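Local coordinates for protein 4-oxalmesaconate hydratase (PDB 5CGZ) that catalyses, as a zinc-binding enzyme, the hydration of 4-carboxy-2-hydroxymuconate (the enol of oxalomesaconate) to 4-carboxy-4-hydroxy-2-oxoadipate, the third step of gallate degradation, at residues E53-E56 and A57-K60. Residues are numbered along the deposited sequence; the frame is centred on the assembly and turned at random.
Sequences EMTE and AKVK
Thr55 OG1 accepts the backbone amide of Lys58, OG1 to N 3.0 Å, in a fairly straight bond (N-H...O 158°). The hydroxyl stands between the backbone N and carbonyl carbon of its own residue (chi1 68°), a rotation that brings it to the Lys58 N-H in the first turn of the helix. The aliphatic part of Lys58 runs obliquely past it, CG 3.2 Å from Thr55 OG1. Extended beyond CG, this lysine reaches back along the incoming loop and donates from NZ to Glu53 O at 2.8 Å, tilted 19° from the carbonyl plane. Met54, bent at chi2 and chi3, brings its CG to Val59 CG2 at 3.6 Å, the two side chains crossing at about a right angle, while SD lies against Lys58 CB. Thr55 is the N-cap of helix 56-74 in the Rossmann-like fold of this PIG-L (MshB deacetylase) family member, and the first helical bonds run from Val59 N to Thr55 O (2.9 Å) and from Lys60 N to Glu56 O (2.8 Å). A valine in place of this threonine would probably leave the Lys58 amide without its side-chain acceptor, and the start of the helix less firmly capped. Further out, a water donates to Glu56 OE1 and accepts a weak, long bond from Lys60 NZ; the stronger partners are Arg42 for Glu56 and Asp82 for Lys60, both salt bridges. Trp49 and Leu48 of helix 46-50 pack on Val59, and Trp49 also touches Met54.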
ATOM      1  N   GLU A  53     -37.945  25.589 -13.887  1.00 61.38           N
ATOM      2  CA  GLU A  53     -37.312  26.850 -14.261  1.00 66.58           C
ATOM      3  C   GLU A  53     -36.092  27.156 -13.401  1.00 65.12           C
ATOM      4  O   GLU A  53     -35.889  28.295 -12.978  1.00 58.87           O
ATOM      5  CB  GLU A  53     -38.320  27.999 -14.155  1.00 76.25           C
ATOM      6  CG  GLU A  53     -39.619  27.775 -14.923  1.00 83.33           C
ATOM      7  CD  GLU A  53     -40.737  28.692 -14.454  1.00 96.81           C
ATOM      8  OE1 GLU A  53     -41.750  28.171 -13.935  1.00100.58           O
ATOM      9  OE2 GLU A  53     -40.602  29.928 -14.602  1.00 88.93           O
ATOM     10  N   MET A  54     -35.283  26.138 -13.136  1.00 55.52           N
ATOM     11  CA  MET A  54     -34.105  26.333 -12.305  1.00 50.29           C
ATOM     12  C   MET A  54     -32.935  26.804 -13.162  1.00 45.48           C
ATOM     13  O   MET A  54     -32.842  26.471 -14.342  1.00 46.19           O
ATOM     14  CB  MET A  54     -33.756  25.044 -11.556  1.00 48.97           C
ATOM     15  CG  MET A  54     -32.706  25.209 -10.479  1.00 44.84           C
ATOM     16  SD  MET A  54     -33.050  26.535  -9.294  1.00 47.80           S
ATOM     17  CE  MET A  54     -34.751  26.152  -8.847  1.00 41.96           C
ATOM     18  N   THR A  55     -32.054  27.601 -12.570  1.00 42.12           N
ATOM     19  CA  THR A  55     -30.846  28.045 -13.257  1.00 41.22           C
ATOM     20  C   THR A  55     -29.650  27.934 -12.317  1.00 41.67           C
ATOM     21  O   THR A  55     -29.822  27.891 -11.091  1.00 40.49           O
ATOM     22  CB  THR A  55     -30.969  29.494 -13.741  1.00 46.48           C
ATOM     23  OG1 THR A  55     -31.005  30.366 -12.604  1.00 44.89           O
ATOM     24  CG2 THR A  55     -32.243  29.669 -14.563  1.00 45.87           C
ATOM     25  N   GLU A  56     -28.445  27.900 -12.883  1.00 38.05           N
ATOM     26  CA  GLU A  56     -27.251  27.832 -12.054  1.00 44.39           C
ATOM     27  C   GLU A  56     -27.174  29.053 -11.141  1.00 43.95           C
ATOM     28  O   GLU A  56     -26.798  28.936  -9.971  1.00 41.49           O
ATOM     29  CB  GLU A  56     -25.992  27.703 -12.918  1.00 38.50           C
ATOM     30  CG  GLU A  56     -25.891  26.327 -13.591  1.00 41.17           C
ATOM     31  CD  GLU A  56     -24.524  26.055 -14.212  1.00 47.95           C
ATOM     32  OE1 GLU A  56     -23.541  26.736 -13.835  1.00 43.96           O
ATOM     33  OE2 GLU A  56     -24.433  25.150 -15.078  1.00 39.49           O
ATOM     34  N   ALA A  57     -27.569  30.214 -11.659  1.00 45.65           N
ATOM     35  CA  ALA A  57     -27.539  31.440 -10.863  1.00 42.76           C
ATOM     36  C   ALA A  57     -28.476  31.314  -9.673  1.00 40.00           C
ATOM     37  O   ALA A  57     -28.127  31.698  -8.554  1.00 41.18           O
ATOM     38  CB  ALA A  57     -27.911  32.655 -11.713  1.00 45.73           C
ATOM     39  N   LYS A  58     -29.659  30.754  -9.906  1.00 37.13           N
ATOM     40  CA  LYS A  58     -30.606  30.563  -8.817  1.00 39.26           C
ATOM     41  C   LYS A  58     -30.079  29.548  -7.807  1.00 44.12           C
ATOM     42  O   LYS A  58     -30.233  29.728  -6.595  1.00 41.34           O
ATOM     43  CB  LYS A  58     -31.966  30.107  -9.338  1.00 45.34           C
ATOM     44  CG  LYS A  58     -32.772  31.171 -10.103  1.00 48.77           C
ATOM     45  CD  LYS A  58     -34.217  30.688 -10.243  1.00 53.21           C
ATOM     46  CE  LYS A  58     -34.922  31.241 -11.464  1.00 62.07           C
ATOM     47  NZ  LYS A  58     -36.282  30.635 -11.559  1.00 67.83           N
ATOM     48  N   VAL A  59     -29.456  28.479  -8.299  1.00 40.62           N
ATOM     49  CA  VAL A  59     -28.910  27.468  -7.394  1.00 38.02           C
ATOM     50  C   VAL A  59     -27.808  28.077  -6.533  1.00 35.64           C
ATOM     51  O   VAL A  59     -27.810  27.920  -5.306  1.00 37.66           O
ATOM     52  CB  VAL A  59     -28.368  26.247  -8.154  1.00 39.56           C
ATOM     53  CG1 VAL A  59     -27.736  25.254  -7.174  1.00 31.25           C
ATOM     54  CG2 VAL A  59     -29.494  25.582  -8.919  1.00 36.47           C
ATOM     55  N   LYS A  60     -26.896  28.806  -7.170  1.00 33.17           N
ATOM     56  CA  LYS A  60     -25.804  29.449  -6.441  1.00 36.80           C
ATOM     57  C   LYS A  60     -26.323  30.373  -5.338  1.00 44.39           C
ATOM     58  O   LYS A  60     -25.765  30.406  -4.232  1.00 41.51           O
ATOM     59  CB  LYS A  60     -24.899  30.237  -7.398  1.00 37.63           C
ATOM     60  CG  LYS A  60     -24.102  29.385  -8.391  1.00 36.69           C
ATOM     61  CD  LYS A  60     -23.178  30.282  -9.220  1.00 34.38           C
ATOM     62  CE  LYS A  60     -22.530  29.531 -10.362  1.00 39.24           C
ATOM     63  NZ  LYS A  60     -21.558  30.406 -11.071  1.00 38.80           N
TER
HETATM   64  O   HOH W   1     -23.140  29.476 -13.888  1.00 48.06           O